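Local coordinates for protein VP1 (Polyomavirus HPyV7, PDB 4PCH) that probably acts as the structural building block of the polyomavirus capsid, assembling as a jelly-roll pentamer associated with attachment to host-cell receptors, at residues L53-A58 with N143-G148; L59-A64 with K162-A167; Y86-E91 with R260-H265; Q117-A122 with P198-G203. All blocks are in the same frame, centred on the assembly; numbering follows the deposited sequence.

Contact 1. Residues L53-A58 with N143-G148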
loop_
_atom_site.group_PDB
_atom_site.type_symbol
_atom_site.label_atom_id
_atom_site.label_comp_id
_atom_site.label_asym_id
_atom_site.label_seq_id
_atom_site.Cartn_x
_atom_site.Cartn_y
_atom_site.Cartn_z
ATOM N N LEU B 53 2.306 -28.111 17.011
ATOM C CA LEU B 53 1.592 -28.237 15.757
ATOM C C LEU B 53 0.980 -29.620 15.632
ATOM O O LEU B 53 1.684 -30.602 15.690
ATOM C CB LEU B 53 2.522 -28.013 14.546
ATOM C CG LEU B 53 2.770 -26.555 14.210
ATOM C CD1 LEU B 53 3.507 -25.864 15.345
ATOM C CD2 LEU B 53 3.559 -26.498 12.903
ATOM N N GLY B 54 -0.328 -29.673 15.434
ATOM C CA GLY B 54 -1.036 -30.951 15.330
ATOM C C GLY B 54 -1.568 -31.179 13.933
ATOM O O GLY B 54 -1.961 -30.255 13.259
ATOM N N PRO B 55 -1.607 -32.430 13.487
ATOM C CA PRO B 55 -2.113 -32.697 12.163
ATOM C C PRO B 55 -3.627 -32.396 12.111
ATOM O O PRO B 55 -4.362 -32.672 13.062
ATOM C CB PRO B 55 -1.813 -34.188 11.973
ATOM C CG PRO B 55 -1.830 -34.743 13.337
ATOM C CD PRO B 55 -1.477 -33.659 14.297
ATOM N N GLY B 56 -4.063 -31.846 10.994
ATOM C CA GLY B 56 -5.439 -31.373 10.872
ATOM C C GLY B 56 -5.611 -29.923 11.291
ATOM O O GLY B 56 -6.592 -29.300 10.912
ATOM N N ALA B 57 -4.692 -29.414 12.100
ATOM C CA ALA B 57 -4.730 -28.036 12.589
ATOM C C ALA B 57 -3.767 -27.112 11.843
ATOM O O ALA B 57 -4.077 -25.935 11.598
ATOM C CB ALA B 57 -4.389 -28.037 14.074
ATOM N N ALA B 58 -2.589 -27.634 11.523
ATOM C CA ALA B 58 -1.547 -26.874 10.841
ATOM C C ALA B 58 -1.692 -26.950 9.328
ATOM O O ALA B 58 -1.806 -28.053 8.772
ATOM C CB ALA B 58 -0.184 -27.406 11.248
ATOM N N ASN B 143 3.948 -32.633 15.867
ATOM C CA ASN B 143 3.424 -33.988 15.835
ATOM C C ASN B 143 4.110 -34.842 14.756
ATOM O O ASN B 143 4.381 -34.366 13.653
ATOM C CB ASN B 143 1.929 -33.962 15.595
ATOM C CG ASN B 143 1.321 -35.334 15.721
ATOM O OD1 ASN B 143 1.363 -36.106 14.780
ATOM N ND2 ASN B 143 0.788 -35.651 16.888
ATOM N N GLU B 144 4.385 -36.094 15.103
ATOM C CA GLU B 144 5.131 -37.006 14.252
ATOM C C GLU B 144 4.449 -37.365 12.938
ATOM O O GLU B 144 5.108 -37.889 12.038
ATOM C CB GLU B 144 5.464 -38.293 15.018
ATOM C CG GLU B 144 6.510 -38.099 16.112
ATOM C CD GLU B 144 7.813 -37.519 15.573
ATOM O OE1 GLU B 144 7.949 -36.270 15.561
ATOM O OE2 GLU B 144 8.684 -38.304 15.131
ATOM N N ALA B 145 3.152 -37.093 12.821
ATOM C CA ALA B 145 2.441 -37.263 11.542
ATOM C C ALA B 145 2.838 -36.236 10.504
ATOM O O ALA B 145 2.586 -36.414 9.297
ATOM C CB ALA B 145 0.936 -37.250 11.771
ATOM N N LEU B 146 3.475 -35.156 10.963
ATOM C CA LEU B 146 3.924 -34.093 10.101
ATOM C C LEU B 146 5.423 -34.214 9.825
ATOM O O LEU B 146 6.169 -34.788 10.625
ATOM C CB LEU B 146 3.631 -32.734 10.778
ATOM C CG LEU B 146 2.165 -32.517 11.094
ATOM C CD1 LEU B 146 1.970 -31.264 11.925
ATOM C CD2 LEU B 146 1.312 -32.482 9.836
ATOM N N GLU B 147 5.864 -33.657 8.702
ATOM C CA GLU B 147 7.295 -33.661 8.344
ATOM C C GLU B 147 8.076 -32.716 9.269
ATOM O O GLU B 147 7.934 -31.461 9.191
ATOM C CB GLU B 147 7.516 -33.236 6.880
ATOM C CG GLU B 147 7.266 -34.348 5.854
ATOM C CD GLU B 147 8.349 -35.439 5.789
ATOM O OE1 GLU B 147 9.371 -35.372 6.488
ATOM O OE2 GLU B 147 8.201 -36.409 5.023
ATOM N N GLY B 148 8.892 -33.316 10.133
ATOM C CA GLY B 148 9.664 -32.558 11.116
ATOM C C GLY B 148 10.831 -31.867 10.409
ATOM O O GLY B 148 11.546 -32.521 9.646
#

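Contact 2. Residues L59-A64 with K162-A167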
loop_
_atom_site.group_PDB
_atom_site.type_symbol
_atom_site.label_atom_id
_atom_site.label_comp_id
_atom_site.label_asym_id
_atom_site.label_seq_id
_atom_site.Cartn_x
_atom_site.Cartn_y
_atom_site.Cartn_z
ATOM N N LEU B 59 -1.653 -25.808 8.657
ATOM C CA LEU B 59 -1.747 -25.797 7.187
ATOM C C LEU B 59 -0.477 -26.366 6.566
ATOM O O LEU B 59 0.641 -25.979 6.939
ATOM C CB LEU B 59 -2.009 -24.393 6.625
ATOM C CG LEU B 59 -2.316 -24.330 5.120
ATOM C CD1 LEU B 59 -3.624 -25.044 4.797
ATOM C CD2 LEU B 59 -2.328 -22.892 4.648
ATOM N N CYS B 60 -0.655 -27.286 5.601
ATOM C CA CYS B 60 0.467 -27.843 4.871
ATOM C C CYS B 60 0.472 -27.395 3.424
ATOM O O CYS B 60 -0.537 -26.948 2.917
ATOM C CB CYS B 60 0.449 -29.374 4.950
ATOM S SG CYS B 60 0.716 -30.052 6.597
ATOM N N TYR B 61 1.610 -27.509 2.746
ATOM C CA TYR B 61 1.608 -27.210 1.323
ATOM C C TYR B 61 0.686 -28.185 0.571
ATOM O O TYR B 61 0.599 -29.388 0.917
ATOM C CB TYR B 61 2.998 -27.330 0.734
ATOM C CG TYR B 61 3.955 -26.241 1.145
ATOM C CD1 TYR B 61 3.954 -25.003 0.509
ATOM C CD2 TYR B 61 4.886 -26.462 2.134
ATOM C CE1 TYR B 61 4.837 -24.002 0.877
ATOM C CE2 TYR B 61 5.798 -25.473 2.508
ATOM C CZ TYR B 61 5.760 -24.235 1.883
ATOM O OH TYR B 61 6.666 -23.278 2.273
ATOM N N SER B 62 0.029 -27.631 -0.435
ATOM C CA SER B 62 -0.724 -28.360 -1.420
ATOM C C SER B 62 0.188 -28.623 -2.584
ATOM O O SER B 62 0.959 -27.749 -2.956
ATOM C CB SER B 62 -1.899 -27.507 -1.901
ATOM O OG SER B 62 -2.839 -27.268 -0.848
ATOM N N VAL B 63 0.064 -29.803 -3.182
ATOM C CA VAL B 63 0.865 -30.150 -4.352
ATOM C C VAL B 63 -0.019 -30.808 -5.395
ATOM O O VAL B 63 -0.964 -31.543 -5.072
ATOM C CB VAL B 63 2.051 -31.086 -4.010
ATOM C CG1 VAL B 63 3.059 -30.383 -3.108
ATOM C CG2 VAL B 63 1.579 -32.349 -3.344
ATOM N N ALA B 64 0.330 -30.587 -6.645
ATOM C CA ALA B 64 -0.273 -31.315 -7.757
ATOM C C ALA B 64 0.828 -31.610 -8.753
ATOM O O ALA B 64 1.721 -30.787 -8.930
ATOM C CB ALA B 64 -1.382 -30.524 -8.410
ATOM N N LYS B 162 14.813 -30.840 1.976
ATOM C CA LYS B 162 13.917 -31.864 1.435
ATOM C C LYS B 162 13.159 -31.258 0.274
ATOM O O LYS B 162 13.214 -30.043 0.027
ATOM C CB LYS B 162 12.910 -32.362 2.470
ATOM C CG LYS B 162 13.445 -33.241 3.584
ATOM C CD LYS B 162 12.372 -34.192 4.088
ATOM C CE LYS B 162 12.988 -35.158 5.076
ATOM N NZ LYS B 162 11.974 -35.970 5.790
ATOM N N GLN B 163 12.469 -32.120 -0.474
ATOM C CA GLN B 163 11.526 -31.642 -1.494
ATOM C C GLN B 163 10.092 -31.916 -1.084
ATOM O O GLN B 163 9.812 -32.911 -0.433
ATOM C CB GLN B 163 11.824 -32.311 -2.841
ATOM C CG GLN B 163 13.250 -32.142 -3.288
ATOM C CD GLN B 163 13.466 -32.640 -4.719
ATOM O OE1 GLN B 163 13.820 -31.872 -5.610
ATOM N NE2 GLN B 163 13.201 -33.910 -4.945
ATOM N N VAL B 164 9.176 -31.040 -1.500
ATOM C CA VAL B 164 7.778 -31.158 -1.090
ATOM C C VAL B 164 7.083 -32.185 -1.991
ATOM O O VAL B 164 6.577 -31.836 -3.065
ATOM C CB VAL B 164 7.044 -29.808 -1.081
ATOM C CG1 VAL B 164 5.635 -30.003 -0.523
ATOM C CG2 VAL B 164 7.779 -28.810 -0.219
ATOM N N ASN B 165 7.126 -33.442 -1.556
ATOM C CA ASN B 165 6.677 -34.609 -2.330
ATOM C C ASN B 165 5.581 -35.366 -1.593
ATOM O O ASN B 165 5.347 -36.549 -1.854
ATOM C CB ASN B 165 7.853 -35.577 -2.588
ATOM C CG ASN B 165 8.568 -36.000 -1.299
ATOM O OD1 ASN B 165 8.084 -35.738 -0.176
ATOM N ND2 ASN B 165 9.742 -36.620 -1.451
ATOM N N ALA B 166 4.910 -34.678 -0.686
ATOM C CA ALA B 166 3.862 -35.272 0.101
ATOM C C ALA B 166 3.008 -34.133 0.670
ATOM O O ALA B 166 3.355 -32.967 0.568
ATOM C CB ALA B 166 4.450 -36.077 1.217
ATOM N N ALA B 167 1.907 -34.561 1.271
ATOM C CA ALA B 167 0.823 -33.696 1.712
ATOM C C ALA B 167 1.019 -33.194 3.137
ATOM O O ALA B 167 0.196 -32.452 3.645
ATOM C CB ALA B 167 -0.480 -34.495 1.639
HETATM O O HOH W 1 2.661 -30.726 2.099
#

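Contact 3. Residues Y86-E91 with R260-H265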
loop_
_atom_site.group_PDB
_atom_site.type_symbol
_atom_site.label_atom_id
_atom_site.label_comp_id
_atom_site.label_asym_id
_atom_site.label_seq_id
_atom_site.Cartn_x
_atom_site.Cartn_y
_atom_site.Cartn_z
ATOM N N TYR B 86 6.204 -21.443 -20.043
ATOM C CA TYR B 86 6.745 -20.086 -20.197
ATOM C C TYR B 86 5.889 -18.998 -19.543
ATOM O O TYR B 86 6.334 -17.866 -19.411
ATOM C CB TYR B 86 6.990 -19.760 -21.679
ATOM C CG TYR B 86 5.748 -19.817 -22.543
ATOM C CD1 TYR B 86 5.359 -20.993 -23.160
ATOM C CD2 TYR B 86 4.963 -18.688 -22.736
ATOM C CE1 TYR B 86 4.215 -21.050 -23.950
ATOM C CE2 TYR B 86 3.832 -18.728 -23.522
ATOM C CZ TYR B 86 3.455 -19.899 -24.124
ATOM O OH TYR B 86 2.319 -19.884 -24.885
ATOM N N ARG B 87 4.690 -19.350 -19.088
ATOM C CA ARG B 87 3.772 -18.361 -18.528
ATOM C C ARG B 87 2.734 -19.100 -17.727
ATOM O O ARG B 87 2.367 -20.226 -18.068
ATOM C CB ARG B 87 3.117 -17.575 -19.690
ATOM C CG ARG B 87 1.986 -16.623 -19.366
ATOM C CD ARG B 87 1.771 -15.604 -20.501
ATOM N NE ARG B 87 1.120 -16.150 -21.700
ATOM C CZ ARG B 87 -0.196 -16.358 -21.828
ATOM N NH1 ARG B 87 -1.028 -16.108 -20.825
ATOM N NH2 ARG B 87 -0.688 -16.842 -22.960
ATOM N N LEU B 88 2.272 -18.486 -16.642
ATOM C CA LEU B 88 1.115 -19.038 -15.952
ATOM C C LEU B 88 0.178 -17.944 -15.489
ATOM O O LEU B 88 0.575 -16.780 -15.376
ATOM C CB LEU B 88 1.520 -19.934 -14.798
ATOM C CG LEU B 88 2.150 -19.372 -13.531
ATOM C CD1 LEU B 88 1.142 -18.653 -12.627
ATOM C CD2 LEU B 88 2.834 -20.475 -12.745
ATOM N N GLU B 89 -1.067 -18.342 -15.235
ATOM C CA GLU B 89 -2.004 -17.513 -14.472
ATOM C C GLU B 89 -2.278 -18.253 -13.189
ATOM O O GLU B 89 -2.404 -19.461 -13.194
ATOM C CB GLU B 89 -3.328 -17.267 -15.215
ATOM C CG GLU B 89 -3.222 -16.380 -16.445
ATOM C CD GLU B 89 -2.643 -17.110 -17.629
ATOM O OE1 GLU B 89 -3.206 -18.157 -17.992
ATOM O OE2 GLU B 89 -1.624 -16.644 -18.215
ATOM N N THR B 90 -2.375 -17.536 -12.073
ATOM C CA THR B 90 -2.784 -18.187 -10.826
ATOM C C THR B 90 -3.721 -17.247 -10.073
ATOM O O THR B 90 -3.547 -16.016 -10.138
ATOM C CB THR B 90 -1.572 -18.639 -9.975
ATOM O OG1 THR B 90 -2.056 -19.353 -8.801
ATOM C CG2 THR B 90 -0.704 -17.431 -9.545
ATOM N N GLU B 91 -4.755 -17.805 -9.431
ATOM C CA GLU B 91 -5.764 -17.022 -8.719
ATOM C C GLU B 91 -6.157 -17.750 -7.452
ATOM O O GLU B 91 -6.369 -18.963 -7.458
ATOM C CB GLU B 91 -7.083 -16.884 -9.516
ATOM C CG GLU B 91 -7.065 -16.275 -10.899
ATOM C CD GLU B 91 -8.455 -16.295 -11.567
ATOM O OE1 GLU B 91 -9.509 -16.029 -10.870
ATOM O OE2 GLU B 91 -8.469 -16.565 -12.804
ATOM N N ARG B 260 -6.546 -22.861 -5.063
ATOM C CA ARG B 260 -5.671 -21.998 -5.873
ATOM C C ARG B 260 -5.653 -22.527 -7.294
ATOM O O ARG B 260 -5.214 -23.655 -7.536
ATOM C CB ARG B 260 -4.234 -21.826 -5.351
ATOM C CG ARG B 260 -3.399 -20.966 -6.296
ATOM C CD ARG B 260 -2.042 -20.570 -5.735
ATOM N NE ARG B 260 -2.164 -19.494 -4.736
ATOM C CZ ARG B 260 -2.215 -18.195 -5.030
ATOM N NH1 ARG B 260 -2.179 -17.770 -6.290
ATOM N NH2 ARG B 260 -2.331 -17.284 -4.066
ATOM N N PHE B 261 -6.162 -21.694 -8.201
ATOM C CA PHE B 261 -6.210 -21.973 -9.645
ATOM C C PHE B 261 -4.849 -21.744 -10.277
ATOM O O PHE B 261 -4.198 -20.772 -9.976
ATOM C CB PHE B 261 -7.266 -21.077 -10.321
ATOM C CG PHE B 261 -7.316 -21.195 -11.822
ATOM C CD1 PHE B 261 -7.935 -22.276 -12.417
ATOM C CD2 PHE B 261 -6.717 -20.228 -12.639
ATOM C CE1 PHE B 261 -7.998 -22.407 -13.789
ATOM C CE2 PHE B 261 -6.781 -20.358 -14.012
ATOM C CZ PHE B 261 -7.406 -21.438 -14.588
ATOM N N PHE B 262 -4.474 -22.607 -11.234
ATOM C CA PHE B 262 -3.312 -22.383 -12.089
ATOM C C PHE B 262 -3.710 -22.703 -13.520
ATOM O O PHE B 262 -4.424 -23.681 -13.754
ATOM C CB PHE B 262 -2.163 -23.334 -11.769
ATOM C CG PHE B 262 -1.491 -23.109 -10.439
ATOM C CD1 PHE B 262 -2.027 -23.638 -9.276
ATOM C CD2 PHE B 262 -0.293 -22.384 -10.359
ATOM C CE1 PHE B 262 -1.371 -23.482 -8.058
ATOM C CE2 PHE B 262 0.364 -22.222 -9.143
ATOM C CZ PHE B 262 -0.184 -22.793 -7.990
ATOM N N ARG B 263 -3.261 -21.882 -14.472
ATOM C CA ARG B 263 -3.263 -22.241 -15.889
ATOM C C ARG B 263 -1.811 -22.121 -16.363
ATOM O O ARG B 263 -1.204 -21.058 -16.272
ATOM C CB ARG B 263 -4.154 -21.298 -16.721
ATOM C CG ARG B 263 -4.218 -21.682 -18.198
ATOM C CD ARG B 263 -5.052 -20.732 -19.040
ATOM N NE ARG B 263 -6.420 -20.526 -18.562
ATOM C CZ ARG B 263 -6.850 -19.493 -17.833
ATOM N NH1 ARG B 263 -8.129 -19.442 -17.483
ATOM N NH2 ARG B 263 -6.019 -18.527 -17.396
ATOM N N VAL B 264 -1.256 -23.208 -16.874
ATOM C CA VAL B 264 0.163 -23.224 -17.239
ATOM C C VAL B 264 0.237 -23.334 -18.753
ATOM O O VAL B 264 -0.362 -24.258 -19.342
ATOM C CB VAL B 264 0.897 -24.423 -16.580
ATOM C CG1 VAL B 264 2.359 -24.456 -16.990
ATOM C CG2 VAL B 264 0.815 -24.351 -15.055
ATOM N N HIS B 265 0.972 -22.417 -19.386
ATOM C CA HIS B 265 1.132 -22.421 -20.829
ATOM C C HIS B 265 2.466 -22.990 -21.224
ATOM O O HIS B 265 3.498 -22.552 -20.726
ATOM C CB HIS B 265 1.025 -21.004 -21.352
ATOM C CG HIS B 265 -0.248 -20.333 -20.968
ATOM N ND1 HIS B 265 -1.313 -20.212 -21.838
ATOM C CD2 HIS B 265 -0.634 -19.744 -19.814
ATOM C CE1 HIS B 265 -2.298 -19.576 -21.230
ATOM N NE2 HIS B 265 -1.915 -19.297 -20.000
HETATM O O HOH W 2 -2.557 -14.967 -7.012
HETATM O O HOH W 3 -9.410 -18.133 -15.240
HETATM O O HOH W 4 -6.796 -16.666 -15.430
#

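Contact 4. Residues Q117-A122 with P198-G203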
loop_
_atom_site.group_PDB
_atom_site.type_symbol
_atom_site.label_atom_id
_atom_site.label_comp_id
_atom_site.label_asym_id
_atom_site.label_seq_id
_atom_site.Cartn_x
_atom_site.Cartn_y
_atom_site.Cartn_z
ATOM N N GLN B 117 -0.725 -14.596 7.964
ATOM C CA GLN B 117 -1.088 -15.030 6.623
ATOM C C GLN B 117 0.150 -15.505 5.853
ATOM O O GLN B 117 1.270 -15.062 6.115
ATOM C CB GLN B 117 -1.725 -13.871 5.825
ATOM C CG GLN B 117 -2.914 -13.220 6.517
ATOM C CD GLN B 117 -3.146 -11.790 6.110
ATOM O OE1 GLN B 117 -3.231 -11.466 4.918
ATOM N NE2 GLN B 117 -3.330 -10.910 7.114
ATOM N N LEU B 118 -0.124 -16.361 4.869
ATOM C CA LEU B 118 0.862 -16.791 3.879
ATOM C C LEU B 118 0.154 -16.993 2.559
ATOM O O LEU B 118 -0.861 -17.690 2.516
ATOM C CB LEU B 118 1.526 -18.085 4.303
ATOM C CG LEU B 118 2.399 -18.811 3.256
ATOM C CD1 LEU B 118 3.598 -17.943 2.876
ATOM C CD2 LEU B 118 2.824 -20.200 3.706
ATOM N N TYR B 119 0.712 -16.411 1.499
ATOM C CA TYR B 119 0.216 -16.628 0.121
ATOM C C TYR B 119 1.405 -17.076 -0.700
ATOM O O TYR B 119 2.365 -16.340 -0.836
ATOM C CB TYR B 119 -0.407 -15.371 -0.431
ATOM C CG TYR B 119 -1.439 -14.797 0.511
ATOM C CD1 TYR B 119 -2.716 -15.324 0.563
ATOM C CD2 TYR B 119 -1.130 -13.759 1.374
ATOM C CE1 TYR B 119 -3.665 -14.839 1.453
ATOM C CE2 TYR B 119 -2.077 -13.242 2.239
ATOM C CZ TYR B 119 -3.340 -13.801 2.291
ATOM O OH TYR B 119 -4.292 -13.337 3.163
ATOM N N PHE B 120 1.364 -18.318 -1.165
ATOM C CA PHE B 120 2.546 -18.911 -1.817
ATOM C C PHE B 120 2.153 -19.713 -3.028
ATOM O O PHE B 120 1.172 -20.455 -2.978
ATOM C CB PHE B 120 3.298 -19.823 -0.842
ATOM C CG PHE B 120 4.463 -20.542 -1.453
ATOM C CD1 PHE B 120 5.732 -19.981 -1.422
ATOM C CD2 PHE B 120 4.291 -21.804 -2.029
ATOM C CE1 PHE B 120 6.824 -20.632 -1.988
ATOM C CE2 PHE B 120 5.357 -22.457 -2.602
ATOM C CZ PHE B 120 6.624 -21.870 -2.597
ATOM N N TRP B 121 2.924 -19.577 -4.113
ATOM C CA TRP B 121 2.785 -20.494 -5.233
ATOM C C TRP B 121 4.163 -20.851 -5.787
ATOM O O TRP B 121 5.143 -20.082 -5.662
ATOM C CB TRP B 121 1.864 -19.923 -6.339
ATOM C CG TRP B 121 2.382 -18.677 -6.960
ATOM C CD1 TRP B 121 2.002 -17.385 -6.661
ATOM C CD2 TRP B 121 3.378 -18.574 -7.994
ATOM N NE1 TRP B 121 2.726 -16.507 -7.419
ATOM C CE2 TRP B 121 3.572 -17.203 -8.247
ATOM C CE3 TRP B 121 4.136 -19.509 -8.712
ATOM C CZ2 TRP B 121 4.493 -16.736 -9.190
ATOM C CZ3 TRP B 121 5.040 -19.057 -9.658
ATOM C CH2 TRP B 121 5.217 -17.670 -9.884
ATOM N N ALA B 122 4.218 -22.022 -6.407
ATOM C CA ALA B 122 5.389 -22.494 -7.153
ATOM C C ALA B 122 4.963 -23.342 -8.333
ATOM O O ALA B 122 3.937 -24.027 -8.302
ATOM C CB ALA B 122 6.374 -23.253 -6.269
ATOM N N PRO B 198 -6.697 -9.437 6.401
ATOM C CA PRO B 198 -6.223 -9.885 5.086
ATOM C C PRO B 198 -6.795 -9.093 3.924
ATOM O O PRO B 198 -7.922 -8.604 4.003
ATOM C CB PRO B 198 -6.739 -11.311 5.005
ATOM C CG PRO B 198 -8.004 -11.311 5.832
ATOM C CD PRO B 198 -7.831 -10.243 6.895
ATOM N N VAL B 199 -6.025 -8.997 2.842
ATOM C CA VAL B 199 -6.478 -8.406 1.588
ATOM C C VAL B 199 -6.134 -9.421 0.507
ATOM O O VAL B 199 -4.969 -9.771 0.352
ATOM C CB VAL B 199 -5.771 -7.076 1.312
ATOM C CG1 VAL B 199 -6.227 -6.492 -0.027
ATOM C CG2 VAL B 199 -6.035 -6.103 2.448
ATOM N N VAL B 200 -7.156 -9.899 -0.204
ATOM C CA VAL B 200 -7.019 -10.952 -1.220
ATOM C C VAL B 200 -7.573 -10.309 -2.486
ATOM O O VAL B 200 -8.629 -9.702 -2.465
ATOM C CB VAL B 200 -7.850 -12.205 -0.855
ATOM C CG1 VAL B 200 -8.029 -13.145 -2.050
ATOM C CG2 VAL B 200 -7.196 -12.960 0.300
ATOM N N SER B 201 -6.865 -10.454 -3.588
ATOM C CA SER B 201 -7.415 -10.023 -4.869
ATOM C C SER B 201 -7.283 -11.146 -5.864
ATOM O O SER B 201 -6.428 -12.009 -5.717
ATOM C CB SER B 201 -6.716 -8.791 -5.392
ATOM O OG SER B 201 -5.420 -9.096 -5.865
ATOM N N TYR B 202 -8.169 -11.135 -6.862
ATOM C CA TYR B 202 -8.232 -12.210 -7.856
ATOM C C TYR B 202 -8.889 -11.670 -9.102
ATOM O O TYR B 202 -9.578 -10.670 -9.079
ATOM C CB TYR B 202 -9.012 -13.436 -7.331
ATOM C CG TYR B 202 -10.451 -13.129 -6.926
ATOM C CD1 TYR B 202 -10.774 -12.733 -5.631
ATOM C CD2 TYR B 202 -11.480 -13.229 -7.835
ATOM C CE1 TYR B 202 -12.087 -12.432 -5.263
ATOM C CE2 TYR B 202 -12.790 -12.916 -7.490
ATOM C CZ TYR B 202 -13.099 -12.541 -6.193
ATOM O OH TYR B 202 -14.384 -12.260 -5.856
ATOM N N GLY B 203 -8.651 -12.330 -10.217
ATOM C CA GLY B 203 -9.198 -11.896 -11.485
ATOM C C GLY B 203 -8.654 -12.820 -12.559
ATOM O O GLY B 203 -7.721 -13.570 -12.333
HETATM O O HOH W 5 -3.059 -9.292 3.319
#

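Contact 1. Residues L53-A58 with N143-G148
An Asx turn starting at N143, within a type I beta turn that runs to L146, packs against P55 in the loop after strand 52-53. One backbone bond joins the two loops: N143 N donates to L53 O at 3.0 Å with an N-H...O angle of 166°. Beyond it the contact is mostly van der Waals packing. The N143 side chain crosses the proline at about a right angle, and its CG lies 3.6 Å from P55 CD. With CG anti to the backbone N (chi1 -173°), OD1 turns back to accept from A145 N at 2.8 Å, closing the Asx turn. Next along, A145 CB meets P55 CG at 4.0 Å. L146 reaches across with both methyls, CD1 4.2 Å from L53 CB and CD2 4.2 Å from P55 CB. Within 53-58, G54 O accepts from both A57 N and A58 N, so this loop too is braced from within. L53 also packs on A99 of the second subunit, while N168 ND2 bonds A145 O. The N143 amide oxygen is thus used inside its own turn, and cohesion between the loops rests on one backbone bond and van der Waals packing.

Contact 2. Residues L59-A64 with K162-A167
V164 CG1 touches V63 CG1 at 3.7 Å and Y61 CB at 4.0 Å, so a single methyl fits against two residues of 59-64. It gets there because CG1 stands anti to the backbone N of V164 (chi1 -175°). The other methyl, CG2, approaches the Y61 ring obliquely. Farther along 162-167 the contact becomes polar on one side: A167 O lies 3.4 Å from C60 CB, its nearest neighbour across the contact. No direct hydrogen bond spans the two segments. Water 1 does so instead, giving one proton to Y61 O at 2.7 Å and one to A166 O at 2.8 Å, and thereby bridging two carbonyls that could not bond to each other directly. The touching parts run at 108° to one another, too steep for strand pairing, and V164 sits at the centre of an inverse gamma turn. Strand 161-163 belongs to a small three-stranded antiparallel sheet with 129-132 and 174-176, whereas strand 62-67 belongs to the jelly-roll, beside 224-236; the contact packs the segment that follows strand 161-163 against the run of chain leading into strand 62-67. In the second shell, backbone bonds of S62 with S229 and of A64 with L227 fix strand 62-67 on strand 224-236. Y61 OH bonds W174 O and its ring meets F120 edge-to-face, holding the tyrosine at both ring and hydroxyl. N30 ND2 bonds A167 O, and V164 is backed by V130 and F169.

Contact 3. Residues Y86-E91 with R260-H265
R87, E89 and E91 face H265, R263 and F261 as hydrogen-bonded pairs of two antiparallel jelly-roll strands, whose axes come within 4.6 Å at 170°. L88-V264 and T90-F262 are the non-hydrogen-bonded pairs between them. Among charged groups, E89 OE1 takes two donors: H265 NE2 at 2.6 Å on its syn lone pair, in the imidazole plane, and R263 NH2 at 2.9 Å from the anti side. The other oxygen, E89 OE2, makes a salt bridge to R87 NH1 at 2.7 Å. By stacking, the R87 guanidinium lies over the H265 ring, centres 3.8 Å apart and planes at 28°, while H265 CB sits over the face of Y86. On the face of L88 and F262, T90 OG1 donates to F261 O at 2.8 Å and accepts from R260 NH1 at 3.0 Å; CG anti to the backbone N (chi1 177°) and a bend at chi3 bring that guanidinium round. R260 also bridges to D231. At the subunit border R87 NH2 pairs with E213 of the third subunit, and E91 OE1 with its Y186. Bonded on both oxygens, E89 is fixed in rotation; H265 needs a proton on NE2, and nearby arginines probably offset stabilisation of a doubly protonated ring.

Contact 4. Residues Q117-A122 with P198-G203
P198 comes nearest Q117, their CA atoms 7.4 Å apart, and V200 nearest Y119, 9.3 Å between CA atoms, so the two backbones stay too far apart to pair and side chains bridge the gap. Q117 OE1 is the polar centre. It lies 3.4 Å from P198 CA, with the glutamine crossing the proline at about a right angle. Y119 OH donates to this oxygen at 2.8 Å, the donor tilted 27° from the carbonyl plane, and OE1 in turn lies in the plane of the tyrosine ring. Water 5 donates to Q117 OE1 at 2.7 Å and accepts from V199 N at 3.0 Å, supplying the polar link between the segments that direct bonds do not. Strand 117-124 runs in the jelly-roll between 184-191 and 224-236, with backbone bonds such as Y119 to R189 and L118 to M232. Strand 199-203 instead pairs, antiparallel, with a strand of the third subunit, carrying the sheet across the interface of the pentamer. The contact therefore joins the core of one subunit to a strand built into its neighbour. Van der Waals contacts surround the oxygen: Y119 OH lies 3.7 Å from P198 CB. The apolar pair is Y119 CE1 and V200 CG2, 4.2 Å apart, the methyl lying oblique to the ring. Y119 and V200 both rest on L92, and V233 packs against Y119 and P198. The amide of Q117 is held at its other end by NE2 bonding G115 O.

The contacts form a chain of neighbours through the jelly-roll. Contact 1 meets contact 2 where E147 OE1 forms a salt bridge with K162 NZ at 2.8 Å and L146 CD2 packs 4.1 Å from C60 SG, their centres 13 Å apart. Contact 2 reaches contact 4 through Y61 CE1 and F120 CD2, 3.7 Å apart. Contact 4 touches contact 3 in the facing sheet, with W121 CB 3.9 Å from F262 CZ. Contacts 1 and 3, whose centres are 29 Å apart, lie on opposite sides of the chain's centre and do not touch. Strands 62-67 and 117-124 both pair with 224-236. Contacts 3 and 4 meet the third subunit, contacts 1 and 4 the second.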